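Local coordinates for endoglucanase FnCel5A (Fervidobacterium nodosum, PDB 3NCO), which probably cuts internal beta-1,4-glucosidic bonds of cellulose, as a thermophilic family 5 glycoside hydrolase built on a TIM barrel, at residues A[23-28]-A[57-62]; A[95-100]-A[136-141]; A[211-216]-A[265-270]; A[259-264]-A[273-278]. One frame throughout, in Å; residues are numbered along the deposited sequence.

Contact 1 of 4, residues A[23-28]-A[57-62]; sequences GINMGN and SVRIPI
N25 and R59 run side by side from neighbouring parallel strands, the first two of the TIM barrel, which helix 44-53 joins in a beta-alpha-beta unit. The R59 chain leaves with CG anti to its backbone N (chi1 172°) and stays extended as far as NE, which carries the guanidinium up to the N25 amide. There R59 NH1 gives a hydrogen bond to N25 OD1 at 2.9 Å, and that oxygen sits at the guanidinium edge, near its plane. The two flat groups are turned 82° against each other, so they meet by one atom and do not stack. N25 ND2 is bonded in turn to G259 O and Y292 O, which fixes the flip of the amide, while R59 also forms salt bridges with E140 and E260. A leucine in place of R59 would probably leave both carboxylates without their shared cationic partner and N25 OD1 without this donor. The neighbouring selenomethionine M26, just past the strand end, brings its CG to 3.5 Å from V58 CG2, a tight contact; Y46 and I50 of helix 44-53 pack on it. The backbones are tied by I24 N to S57 O, R59 N to I24 O and, straightest of the three at 172°, M26 N to R59 O at 2.8 Å. Where the strands part, a water donates to M26 O at 2.6 Å and to P61 O at 2.8 Å, while P61 CD rests 3.4 Å from M26 O.

Contact 2 of 4, residues A[95-100]-A[136-141]; sequences DLVVII and KLFFEI
V97 lays its CG1 methyl over one face of the F138 ring, 4.1 Å from the centroid and 15° off the ring normal, a CH-pi contact displaced toward the rim. On strands 97-101 and 137-140, the third and fourth of the parallel barrel, F138 stands two residues beyond K136, the register partner of V97, and the two side chains cross at a slant. I99 continues this surface: its CG1 lies 4.1 Å from F138 CB, and its CG2 branch meets E140 OE1 at 3.5 Å. E140 gets there by a fully extended chain (chi1 178°), with the carboxylate held by R59 from the second strand. On the reverse side of the sheet the packing is apolar, V98 and I100 against L137 and F139. I100 and F139 lie alongside each other, pointing the same way, with CG1 of I100 4.0 Å from CD1 of F139. The other branch of I100, CG2, comes to 4.0 Å from L137 CD1, a methyl that also touches V98 CG1, so this one leucine tip touches two residues of the neighbouring strand. Backbone bonds hold the register: V98 N to K136 O, F138 N to V98 O at 2.8 Å, and I100 N to F138 O; a weak, bent one follows from E140 N to I100 O. V98, I100, L137 and F139 face the helical shell, V98 and I100 meeting helix 78-93, and I100, L137 and F139 meeting helix 112-130. V97 and F138 instead receive M19, Y16 and I20 of helix 12-20, and strand 57-60 borders strand 97-101 on its far edge.

Contact 3 of 4, residues A[211-216]-A[265-270]; sequences THQGAE and SKADME
Q213 and A267 make the close-packed half of this meeting between two loops that follow the sixth and seventh strands of the TIM barrel. Q213 puts its CG between backbone N and carbonyl carbon (chi1 65°) and then runs straight, which slides its amide along A267 until NE2 is 3.4 Å from A267 CB. Both ends of that amide are used, NE2 by F210 O and OE1 by V226 N, so its orientation is settled by the surrounding loop. An alanine here would remove the amide, probably opening a gap beside A267 and leaving F210 O and V226 N without these partners. The chain at Q213 and G214 forms the middle of a type II beta turn from H212 to A215, and G214 has the positive phi that suits a glycine; a side chain there would run into K266 CD. The other half is looser and faces solvent. K266 stretches its extended chain over the turn, and E216, bent at chi2 (-71°), crosses it at about a right angle. E216 OE2 stands 3.5 Å from K266 NZ, a salt bridge at long range, and E216 OE1 makes a weak hydrogen bond to T221 OG1. Just beyond, D268 is the N-cap of helix 269-285. The firmer grip on the lysine comes from the turn itself: K266 NZ donates to G214 O at 2.9 Å, tilted 21° from the carbonyl plane.

Contact 4 of 4, residues A[259-264]-A[273-278]; sequences GEFGAY and VKWTKT
F261 holds CG between its backbone N and carbonyl carbon (chi1 77°), while W275 swings its indole out anti to the helix backbone N (chi1 -176°), and the two side chains slide past each other in opposite directions. The meeting point is the six-membered end of the indole: W275 CZ3 lies 4.0 Å from F261 CD2, at the edge of the phenyl ring. The same CZ3 approaches G262 N at 3.5 Å, the nitrogen lying near the indole plane, and A263 CB closes in on CE3 at 4.3 Å. At its far end the indole is tied by NE1 to E206 O and flanked edge-to-face by W228, which would limit the rotation of the ring. F261 reaches one residue further along the helix. Its CE2 sits 3.6 Å from both T276 O and T276 CG2, and the two side chains cross at about a right angle. T276 turns its methyl to the phenyl ring and keeps OG1 for polar partners: R272 O within the helix, and a water that donates to OG1 at 2.8 Å and accepts from A263 N at 2.8 Å. This water links the loop at A263 to the helix at T276. The whole is a strand-to-helix step of a beta-alpha-beta unit, in which helix 269-285 folds back over the end of strand 256-261, the seventh of the barrel, before strand 289-292 follows.

Contacts 1, 2 and 4 belong to one eight-stranded barrel; R59 of contact 1 reaches both of the others, which do not touch each other. R59 NE is 2.7 Å from E140 OE1 of contact 2, and R59 NH1 is 2.9 Å from E260 OE2 of contact 4; the centres lie about 9 and 15 Å from that of contact 1. E260 lies near the end of the seventh strand, where family 5 enzymes usually carry their nucleophile, so the arginine probably belongs to the active-site surroundings. Contact 3 lies further out, about 21 Å from contact 1 between centres. It leans on contact 4, about 11 Å away between centres, where T211 O and Y264 N are 2.9 Å apart.

Contact 1 of 4, residues A[23-28]-A[57-62]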
loop_
_atom_site.group_PDB
_atom_site.type_symbol
_atom_site.label_atom_id
_atom_site.label_comp_id
_atom_site.label_asym_id
_atom_site.label_seq_id
_atom_site.Cartn_x
_atom_site.Cartn_y
_atom_site.Cartn_z
ATOM N N GLY A 23 0.897 0.133 -10.268
ATOM C CA GLY A 23 0.995 1.363 -9.514
ATOM C C GLY A 23 2.323 1.533 -8.825
ATOM O O GLY A 23 3.252 0.695 -8.995
ATOM N N ILE A 24 2.419 2.645 -8.088
ATOM C CA ILE A 24 3.634 2.891 -7.284
ATOM C C ILE A 24 3.276 3.604 -5.981
ATOM O O ILE A 24 2.281 4.317 -5.906
ATOM C CB ILE A 24 4.655 3.662 -8.135
ATOM C CG1 ILE A 24 6.137 3.639 -7.589
ATOM C CG2 ILE A 24 4.120 5.092 -8.429
ATOM C CD1 ILE A 24 7.061 4.206 -8.555
ATOM N N ASN A 25 4.078 3.360 -4.935
ATOM C CA ASN A 25 3.889 4.002 -3.654
ATOM C C ASN A 25 4.681 5.287 -3.620
ATOM O O ASN A 25 5.874 5.289 -3.962
ATOM C CB ASN A 25 4.448 3.101 -2.555
ATOM C CG ASN A 25 3.509 1.959 -2.199
ATOM O OD1 ASN A 25 2.655 2.131 -1.342
ATOM N ND2 ASN A 25 3.608 0.830 -2.875
HETATM N N MSE A 26 3.997 6.324 -3.134
HETATM C CA MSE A 26 4.629 7.643 -2.976
HETATM C C MSE A 26 4.892 7.767 -1.488
HETATM O O MSE A 26 4.147 8.428 -0.737
HETATM C CB MSE A 26 3.750 8.707 -3.659
HETATM C CG MSE A 26 4.307 8.956 -5.187
HETATM SE SE MSE A 26 5.780 10.456 -4.500
HETATM C CE MSE A 26 6.882 9.964 -3.047
ATOM N N GLY A 27 5.936 7.046 -1.101
ATOM C CA GLY A 27 6.348 6.814 0.287
ATOM C C GLY A 27 7.502 7.652 0.832
ATOM O O GLY A 27 8.231 8.338 0.074
ATOM N N ASN A 28 7.673 7.509 2.152
ATOM C CA ASN A 28 8.650 8.262 2.933
ATOM C C ASN A 28 8.333 9.741 3.004
ATOM O O ASN A 28 9.240 10.531 3.285
ATOM C CB ASN A 28 10.073 8.069 2.351
ATOM C CG ASN A 28 10.751 6.796 2.848
ATOM O OD1 ASN A 28 10.219 5.714 2.730
ATOM N ND2 ASN A 28 11.965 6.936 3.352
ATOM N N SER A 57 -1.601 4.081 -11.223
ATOM C CA SER A 57 -2.133 4.490 -9.917
ATOM C C SER A 57 -0.999 4.797 -8.951
ATOM O O SER A 57 0.164 4.420 -9.191
ATOM C CB SER A 57 -3.005 3.363 -9.359
ATOM O OG SER A 57 -2.197 2.227 -9.097
ATOM N N VAL A 58 -1.357 5.521 -7.902
ATOM C CA VAL A 58 -0.388 5.842 -6.865
ATOM C C VAL A 58 -1.006 5.553 -5.518
ATOM O O VAL A 58 -2.174 5.850 -5.276
ATOM C CB VAL A 58 0.020 7.380 -6.950
ATOM C CG1 VAL A 58 -1.161 8.330 -6.897
ATOM C CG2 VAL A 58 1.150 7.733 -6.032
ATOM N N ARG A 59 -0.198 4.952 -4.636
ATOM C CA ARG A 59 -0.649 4.674 -3.293
ATOM C C ARG A 59 0.095 5.658 -2.367
ATOM O O ARG A 59 1.308 5.733 -2.446
ATOM C CB ARG A 59 -0.286 3.214 -2.900
ATOM C CG ARG A 59 -0.574 2.955 -1.425
ATOM C CD ARG A 59 -0.561 1.442 -1.152
ATOM N NE ARG A 59 -0.860 1.039 0.226
ATOM C CZ ARG A 59 0.048 0.775 1.167
ATOM N NH1 ARG A 59 1.354 0.944 0.940
ATOM N NH2 ARG A 59 -0.397 0.330 2.366
ATOM N N ILE A 60 -0.655 6.386 -1.528
ATOM C CA ILE A 60 -0.099 7.493 -0.706
ATOM C C ILE A 60 -0.241 7.133 0.808
ATOM O O ILE A 60 -1.300 7.305 1.395
ATOM C CB ILE A 60 -0.842 8.852 -0.990
ATOM C CG1 ILE A 60 -0.906 9.143 -2.509
ATOM C CG2 ILE A 60 -0.159 10.021 -0.299
ATOM C CD1 ILE A 60 -1.690 10.475 -2.838
ATOM N N PRO A 61 0.854 6.682 1.441
ATOM C CA PRO A 61 0.961 6.475 2.880
ATOM C C PRO A 61 0.759 7.829 3.616
ATOM O O PRO A 61 1.351 8.837 3.222
ATOM C CB PRO A 61 2.384 5.916 3.029
ATOM C CG PRO A 61 2.699 5.203 1.607
ATOM C CD PRO A 61 2.052 6.225 0.675
ATOM N N ILE A 62 -0.121 7.834 4.626
ATOM C CA ILE A 62 -0.421 9.061 5.392
ATOM C C ILE A 62 -0.511 8.821 6.909
ATOM O O ILE A 62 -1.311 8.015 7.349
ATOM C CB ILE A 62 -1.766 9.703 4.891
ATOM C CG1 ILE A 62 -1.748 9.875 3.365
ATOM C CG2 ILE A 62 -2.097 10.994 5.650
ATOM C CD1 ILE A 62 -3.120 10.307 2.753
HETATM O O HOH W 1 3.183 9.759 1.339
#

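Contact 2 of 4, residues A[95-100]-A[136-141]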
loop_
_atom_site.group_PDB
_atom_site.type_symbol
_atom_site.label_atom_id
_atom_site.label_comp_id
_atom_site.label_asym_id
_atom_site.label_seq_id
_atom_site.Cartn_x
_atom_site.Cartn_y
_atom_site.Cartn_z
ATOM N N ASP A 95 -4.617 11.968 -14.028
ATOM C CA ASP A 95 -5.296 10.736 -14.482
ATOM C C ASP A 95 -4.708 9.462 -13.850
ATOM O O ASP A 95 -4.635 8.393 -14.490
ATOM C CB ASP A 95 -5.285 10.639 -15.999
ATOM C CG ASP A 95 -6.165 11.691 -16.655
ATOM O OD1 ASP A 95 -7.085 12.224 -15.998
ATOM O OD2 ASP A 95 -5.944 11.971 -17.850
ATOM N N LEU A 96 -4.327 9.563 -12.582
ATOM C CA LEU A 96 -3.924 8.367 -11.816
ATOM C C LEU A 96 -5.070 7.951 -10.935
ATOM O O LEU A 96 -5.779 8.820 -10.426
ATOM C CB LEU A 96 -2.719 8.709 -10.927
ATOM C CG LEU A 96 -1.441 9.016 -11.723
ATOM C CD1 LEU A 96 -0.362 9.715 -10.820
ATOM C CD2 LEU A 96 -0.834 7.752 -12.337
ATOM N N VAL A 97 -5.231 6.620 -10.694
ATOM C CA VAL A 97 -6.097 6.151 -9.624
ATOM C C VAL A 97 -5.285 6.414 -8.359
ATOM O O VAL A 97 -4.031 6.303 -8.388
ATOM C CB VAL A 97 -6.410 4.657 -9.832
ATOM C CG1 VAL A 97 -6.956 4.004 -8.566
ATOM C CG2 VAL A 97 -7.471 4.555 -10.934
ATOM N N VAL A 98 -5.972 6.796 -7.271
ATOM C CA VAL A 98 -5.233 7.211 -6.086
ATOM C C VAL A 98 -5.764 6.407 -4.907
ATOM O O VAL A 98 -7.006 6.322 -4.742
ATOM C CB VAL A 98 -5.427 8.717 -5.809
ATOM C CG1 VAL A 98 -4.644 9.113 -4.569
ATOM C CG2 VAL A 98 -5.030 9.529 -7.078
ATOM N N ILE A 99 -4.832 5.838 -4.111
ATOM C CA ILE A 99 -5.195 5.090 -2.904
ATOM C C ILE A 99 -4.630 5.912 -1.745
ATOM O O ILE A 99 -3.432 6.185 -1.723
ATOM C CB ILE A 99 -4.563 3.677 -2.918
ATOM C CG1 ILE A 99 -5.148 2.734 -4.006
ATOM C CG2 ILE A 99 -4.814 2.981 -1.573
ATOM C CD1 ILE A 99 -4.237 1.602 -4.385
ATOM N N ILE A 100 -5.500 6.361 -0.820
ATOM C CA ILE A 100 -4.992 7.055 0.382
ATOM C C ILE A 100 -5.282 6.133 1.590
ATOM O O ILE A 100 -6.393 5.567 1.671
ATOM C CB ILE A 100 -5.620 8.492 0.569
ATOM C CG1 ILE A 100 -7.158 8.417 0.835
ATOM C CG2 ILE A 100 -5.196 9.529 -0.586
ATOM C CD1 ILE A 100 -7.765 9.853 1.090
ATOM N N LYS A 136 -12.281 7.188 -8.654
ATOM C CA LYS A 136 -10.888 6.814 -8.933
ATOM C C LYS A 136 -10.008 7.099 -7.705
ATOM O O LYS A 136 -8.833 6.829 -7.744
ATOM C CB LYS A 136 -10.350 7.584 -10.144
ATOM C CG LYS A 136 -10.922 7.027 -11.449
ATOM C CD LYS A 136 -10.853 8.082 -12.535
ATOM C CE LYS A 136 -11.585 7.542 -13.796
ATOM N NZ LYS A 136 -11.729 8.617 -14.801
ATOM N N LEU A 137 -10.604 7.688 -6.664
ATOM C CA LEU A 137 -9.990 7.721 -5.317
ATOM C C LEU A 137 -10.528 6.545 -4.484
ATOM O O LEU A 137 -11.745 6.471 -4.241
ATOM C CB LEU A 137 -10.335 9.012 -4.571
ATOM C CG LEU A 137 -9.828 9.108 -3.122
ATOM C CD1 LEU A 137 -8.269 9.172 -3.048
ATOM C CD2 LEU A 137 -10.477 10.319 -2.433
ATOM N N PHE A 138 -9.594 5.729 -3.988
ATOM C CA PHE A 138 -9.899 4.576 -3.101
ATOM C C PHE A 138 -9.401 4.845 -1.682
ATOM O O PHE A 138 -8.367 5.528 -1.526
ATOM C CB PHE A 138 -9.147 3.314 -3.584
ATOM C CG PHE A 138 -9.551 2.824 -4.949
ATOM C CD1 PHE A 138 -10.570 3.395 -5.662
ATOM C CD2 PHE A 138 -8.923 1.699 -5.476
ATOM C CE1 PHE A 138 -10.877 2.942 -6.978
ATOM C CE2 PHE A 138 -9.242 1.212 -6.748
ATOM C CZ PHE A 138 -10.211 1.851 -7.517
ATOM N N PHE A 139 -10.104 4.318 -0.660
ATOM C CA PHE A 139 -9.608 4.437 0.714
ATOM C C PHE A 139 -8.936 3.136 1.139
ATOM O O PHE A 139 -9.257 2.076 0.586
ATOM C CB PHE A 139 -10.769 4.648 1.684
ATOM C CG PHE A 139 -11.485 5.958 1.491
ATOM C CD1 PHE A 139 -10.849 6.974 0.771
ATOM C CD2 PHE A 139 -12.759 6.204 2.081
ATOM C CE1 PHE A 139 -11.449 8.188 0.559
ATOM C CE2 PHE A 139 -13.394 7.449 1.913
ATOM C CZ PHE A 139 -12.732 8.466 1.165
ATOM N N GLU A 140 -8.024 3.192 2.115
ATOM C CA GLU A 140 -7.360 1.999 2.613
ATOM C C GLU A 140 -7.224 2.128 4.128
ATOM O O GLU A 140 -6.400 2.913 4.575
ATOM C CB GLU A 140 -5.984 1.880 1.965
ATOM C CG GLU A 140 -5.238 0.635 2.515
ATOM C CD GLU A 140 -3.847 0.411 1.949
ATOM O OE1 GLU A 140 -3.387 1.272 1.169
ATOM O OE2 GLU A 140 -3.220 -0.592 2.291
ATOM N N ILE A 141 -8.067 1.420 4.888
ATOM C CA ILE A 141 -8.241 1.689 6.319
ATOM C C ILE A 141 -6.954 1.788 7.129
ATOM O O ILE A 141 -6.737 2.774 7.849
ATOM C CB ILE A 141 -9.145 0.636 6.959
ATOM C CG1 ILE A 141 -10.544 0.877 6.389
ATOM C CG2 ILE A 141 -9.249 0.860 8.500
ATOM C CD1 ILE A 141 -11.530 -0.280 6.706
#

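Contact 3 of 4, residues A[211-216]-A[265-270]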
loop_
_atom_site.group_PDB
_atom_site.type_symbol
_atom_site.label_atom_id
_atom_site.label_comp_id
_atom_site.label_asym_id
_atom_site.label_seq_id
_atom_site.Cartn_x
_atom_site.Cartn_y
_atom_site.Cartn_z
ATOM N N THR A 211 15.279 -9.056 0.336
ATOM C CA THR A 211 14.744 -7.730 0.033
ATOM C C THR A 211 15.155 -6.710 1.099
ATOM O O THR A 211 15.130 -5.493 0.841
ATOM C CB THR A 211 13.207 -7.733 -0.021
ATOM O OG1 THR A 211 12.690 -8.069 1.287
ATOM C CG2 THR A 211 12.682 -8.708 -1.153
ATOM N N HIS A 212 15.520 -7.190 2.300
ATOM C CA HIS A 212 15.870 -6.241 3.372
ATOM C C HIS A 212 17.307 -6.381 3.829
ATOM O O HIS A 212 17.654 -5.867 4.899
ATOM C CB HIS A 212 14.910 -6.348 4.574
ATOM C CG HIS A 212 13.547 -5.850 4.274
ATOM N ND1 HIS A 212 12.970 -4.771 4.925
ATOM C CD2 HIS A 212 12.661 -6.249 3.331
ATOM C CE1 HIS A 212 11.777 -4.537 4.395
ATOM N NE2 HIS A 212 11.565 -5.419 3.431
ATOM N N GLN A 213 18.168 -7.015 3.018
ATOM C CA GLN A 213 19.589 -7.102 3.399
ATOM C C GLN A 213 20.158 -5.695 3.541
ATOM O O GLN A 213 19.863 -4.775 2.740
ATOM C CB GLN A 213 20.382 -7.908 2.386
ATOM C CG GLN A 213 20.439 -7.260 1.020
ATOM C CD GLN A 213 21.048 -8.209 0.008
ATOM O OE1 GLN A 213 22.258 -8.448 0.026
ATOM N NE2 GLN A 213 20.202 -8.818 -0.839
ATOM N N GLY A 214 20.931 -5.510 4.601
ATOM C CA GLY A 214 21.578 -4.213 4.828
ATOM C C GLY A 214 20.691 -3.076 5.337
ATOM O O GLY A 214 21.207 -1.984 5.649
ATOM N N ALA A 215 19.388 -3.293 5.435
ATOM C CA ALA A 215 18.456 -2.284 5.944
ATOM C C ALA A 215 18.717 -2.107 7.451
ATOM O O ALA A 215 18.490 -3.038 8.255
ATOM C CB ALA A 215 17.040 -2.696 5.674
ATOM N N GLU A 216 19.175 -0.921 7.831
ATOM C CA GLU A 216 19.599 -0.696 9.228
ATOM C C GLU A 216 18.459 -0.627 10.233
ATOM O O GLU A 216 18.679 -0.796 11.442
ATOM C CB GLU A 216 20.449 0.573 9.317
ATOM C CG GLU A 216 21.753 0.478 8.484
ATOM C CD GLU A 216 22.796 -0.476 9.080
ATOM O OE1 GLU A 216 22.789 -0.698 10.318
ATOM O OE2 GLU A 216 23.643 -1.008 8.317
ATOM N N SER A 265 17.996 -1.094 -1.908
ATOM C CA SER A 265 19.161 -0.821 -2.796
ATOM C C SER A 265 20.496 -1.394 -2.328
ATOM O O SER A 265 21.459 -1.397 -3.097
ATOM C CB SER A 265 19.308 0.684 -3.039
ATOM O OG SER A 265 19.478 1.341 -1.774
ATOM N N LYS A 266 20.574 -1.902 -1.106
ATOM C CA LYS A 266 21.810 -2.613 -0.718
ATOM C C LYS A 266 21.958 -4.027 -1.330
ATOM O O LYS A 266 23.064 -4.601 -1.321
ATOM C CB LYS A 266 22.033 -2.586 0.801
ATOM C CG LYS A 266 22.298 -1.176 1.324
ATOM C CD LYS A 266 22.839 -1.281 2.756
ATOM C CE LYS A 266 23.033 0.078 3.436
ATOM N NZ LYS A 266 23.315 -0.133 4.910
ATOM N N ALA A 267 20.859 -4.557 -1.877
ATOM C CA ALA A 267 20.856 -5.746 -2.722
ATOM C C ALA A 267 21.515 -5.411 -4.068
ATOM O O ALA A 267 21.424 -4.271 -4.577
ATOM C CB ALA A 267 19.394 -6.237 -2.945
ATOM N N ASP A 268 22.187 -6.387 -4.675
ATOM C CA ASP A 268 22.856 -6.069 -5.934
ATOM C C ASP A 268 21.802 -5.813 -7.028
ATOM O O ASP A 268 20.724 -6.412 -7.010
ATOM C CB ASP A 268 23.829 -7.173 -6.328
ATOM C CG ASP A 268 23.114 -8.413 -6.847
ATOM O OD1 ASP A 268 22.775 -9.283 -6.015
ATOM O OD2 ASP A 268 22.930 -8.517 -8.089
HETATM N N MSE A 269 22.116 -4.943 -7.989
HETATM C CA MSE A 269 21.081 -4.474 -8.907
HETATM C C MSE A 269 20.478 -5.607 -9.769
HETATM O O MSE A 269 19.248 -5.639 -9.994
HETATM C CB MSE A 269 21.580 -3.319 -9.773
HETATM C CG MSE A 269 20.570 -2.755 -10.746
HETATM SE SE MSE A 269 19.043 -2.019 -9.760
HETATM C CE MSE A 269 19.843 -0.307 -9.167
ATOM N N GLU A 270 21.330 -6.482 -10.302
ATOM C CA GLU A 270 20.767 -7.544 -11.171
ATOM C C GLU A 270 19.784 -8.407 -10.408
ATOM O O GLU A 270 18.688 -8.673 -10.922
ATOM C CB GLU A 270 21.796 -8.383 -11.937
ATOM C CG GLU A 270 21.065 -9.343 -12.964
ATOM C CD GLU A 270 21.839 -9.669 -14.249
ATOM O OE1 GLU A 270 21.221 -10.295 -15.183
ATOM O OE2 GLU A 270 23.044 -9.311 -14.332
HETATM O O HOH W 2 24.390 -7.050 -1.703
#

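Contact 4 of 4, residues A[259-264]-A[273-278]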
loop_
_atom_site.group_PDB
_atom_site.type_symbol
_atom_site.label_atom_id
_atom_site.label_comp_id
_atom_site.label_asym_id
_atom_site.label_seq_id
_atom_site.Cartn_x
_atom_site.Cartn_y
_atom_site.Cartn_z
ATOM N N GLY A 259 -0.038 -4.522 -2.486
ATOM C CA GLY A 259 0.104 -3.087 -2.244
ATOM C C GLY A 259 1.502 -2.593 -2.080
ATOM O O GLY A 259 1.762 -1.404 -2.252
ATOM N N GLU A 260 2.411 -3.499 -1.690
ATOM C CA GLU A 260 3.811 -3.121 -1.702
ATOM C C GLU A 260 4.594 -4.312 -2.132
ATOM O O GLU A 260 4.307 -5.446 -1.762
ATOM C CB GLU A 260 4.326 -2.720 -0.326
ATOM C CG GLU A 260 3.624 -1.566 0.281
ATOM C CD GLU A 260 4.163 -1.217 1.654
ATOM O OE1 GLU A 260 5.228 -1.754 2.079
ATOM O OE2 GLU A 260 3.451 -0.460 2.441
ATOM N N PHE A 261 5.636 -4.043 -2.897
ATOM C CA PHE A 261 6.682 -5.025 -3.181
ATOM C C PHE A 261 7.963 -4.330 -3.611
ATOM O O PHE A 261 7.910 -3.349 -4.350
ATOM C CB PHE A 261 6.243 -6.111 -4.214
ATOM C CG PHE A 261 6.242 -5.661 -5.667
ATOM C CD1 PHE A 261 5.222 -4.872 -6.155
ATOM C CD2 PHE A 261 7.228 -6.131 -6.545
ATOM C CE1 PHE A 261 5.191 -4.476 -7.532
ATOM C CE2 PHE A 261 7.228 -5.772 -7.854
ATOM C CZ PHE A 261 6.231 -4.953 -8.380
ATOM N N GLY A 262 9.120 -4.782 -3.118
ATOM C CA GLY A 262 10.366 -4.120 -3.566
ATOM C C GLY A 262 11.589 -4.676 -2.863
ATOM O O GLY A 262 11.458 -5.289 -1.810
ATOM N N ALA A 263 12.769 -4.438 -3.447
ATOM C CA ALA A 263 14.029 -4.878 -2.846
ATOM C C ALA A 263 14.897 -3.647 -2.568
ATOM O O ALA A 263 15.100 -2.806 -3.451
ATOM C CB ALA A 263 14.761 -5.853 -3.765
ATOM N N TYR A 264 15.427 -3.583 -1.344
ATOM C CA TYR A 264 16.249 -2.461 -0.909
ATOM C C TYR A 264 17.507 -2.331 -1.766
ATOM O O TYR A 264 18.077 -3.341 -2.198
ATOM C CB TYR A 264 16.640 -2.728 0.542
ATOM C CG TYR A 264 17.363 -1.603 1.260
ATOM C CD1 TYR A 264 16.889 -0.295 1.184
ATOM C CD2 TYR A 264 18.459 -1.875 2.083
ATOM C CE1 TYR A 264 17.549 0.762 1.865
ATOM C CE2 TYR A 264 19.102 -0.845 2.754
ATOM C CZ TYR A 264 18.639 0.464 2.622
ATOM O OH TYR A 264 19.270 1.470 3.319
ATOM N N VAL A 273 16.544 -6.506 -10.068
ATOM C CA VAL A 273 15.860 -6.423 -11.346
ATOM C C VAL A 273 15.113 -7.739 -11.636
ATOM O O VAL A 273 13.915 -7.702 -12.025
ATOM C CB VAL A 273 16.889 -6.098 -12.466
ATOM C CG1 VAL A 273 16.320 -6.460 -13.844
ATOM C CG2 VAL A 273 17.275 -4.637 -12.402
ATOM N N LYS A 274 15.813 -8.866 -11.426
ATOM C CA LYS A 274 15.201 -10.201 -11.615
ATOM C C LYS A 274 14.049 -10.479 -10.626
ATOM O O LYS A 274 12.994 -11.003 -11.022
ATOM C CB LYS A 274 16.244 -11.288 -11.494
ATOM C CG LYS A 274 17.171 -11.365 -12.692
ATOM C CD LYS A 274 18.127 -12.575 -12.555
ATOM C CE LYS A 274 19.284 -12.518 -13.554
ATOM N NZ LYS A 274 18.803 -12.212 -14.930
ATOM N N TRP A 275 14.275 -10.180 -9.343
ATOM C CA TRP A 275 13.241 -10.410 -8.309
ATOM C C TRP A 275 12.009 -9.565 -8.612
ATOM O O TRP A 275 10.884 -10.069 -8.589
ATOM C CB TRP A 275 13.814 -10.102 -6.906
ATOM C CG TRP A 275 12.861 -10.394 -5.770
ATOM C CD1 TRP A 275 12.761 -11.577 -5.051
ATOM C CD2 TRP A 275 11.899 -9.489 -5.195
ATOM N NE1 TRP A 275 11.780 -11.453 -4.085
ATOM C CE2 TRP A 275 11.241 -10.190 -4.160
ATOM C CE3 TRP A 275 11.523 -8.158 -5.473
ATOM C CZ2 TRP A 275 10.207 -9.615 -3.409
ATOM C CZ3 TRP A 275 10.498 -7.572 -4.709
ATOM C CH2 TRP A 275 9.859 -8.321 -3.703
ATOM N N THR A 276 12.233 -8.286 -8.939
ATOM C CA THR A 276 11.096 -7.382 -9.145
ATOM C C THR A 276 10.250 -7.824 -10.325
ATOM O O THR A 276 9.009 -7.828 -10.265
ATOM C CB THR A 276 11.592 -5.924 -9.293
ATOM O OG1 THR A 276 12.374 -5.599 -8.134
ATOM C CG2 THR A 276 10.411 -4.931 -9.405
ATOM N N LYS A 277 10.946 -8.237 -11.397
ATOM C CA LYS A 277 10.266 -8.660 -12.603
ATOM C C LYS A 277 9.458 -9.912 -12.347
ATOM O O LYS A 277 8.330 -10.029 -12.828
ATOM C CB LYS A 277 11.331 -8.975 -13.671
ATOM C CG LYS A 277 10.808 -9.488 -14.979
ATOM C CD LYS A 277 12.023 -9.979 -15.760
ATOM C CE LYS A 277 11.929 -9.681 -17.255
ATOM N NZ LYS A 277 10.562 -9.832 -17.877
ATOM N N THR A 278 10.031 -10.859 -11.586
ATOM C CA THR A 278 9.380 -12.134 -11.304
ATOM C C THR A 278 8.130 -11.917 -10.442
ATOM O O THR A 278 7.071 -12.448 -10.716
ATOM C CB THR A 278 10.361 -13.080 -10.585
ATOM O OG1 THR A 278 11.434 -13.407 -11.476
ATOM C CG2 THR A 278 9.700 -14.365 -10.132
HETATM O O HOH W 3 13.267 -3.776 -6.170
#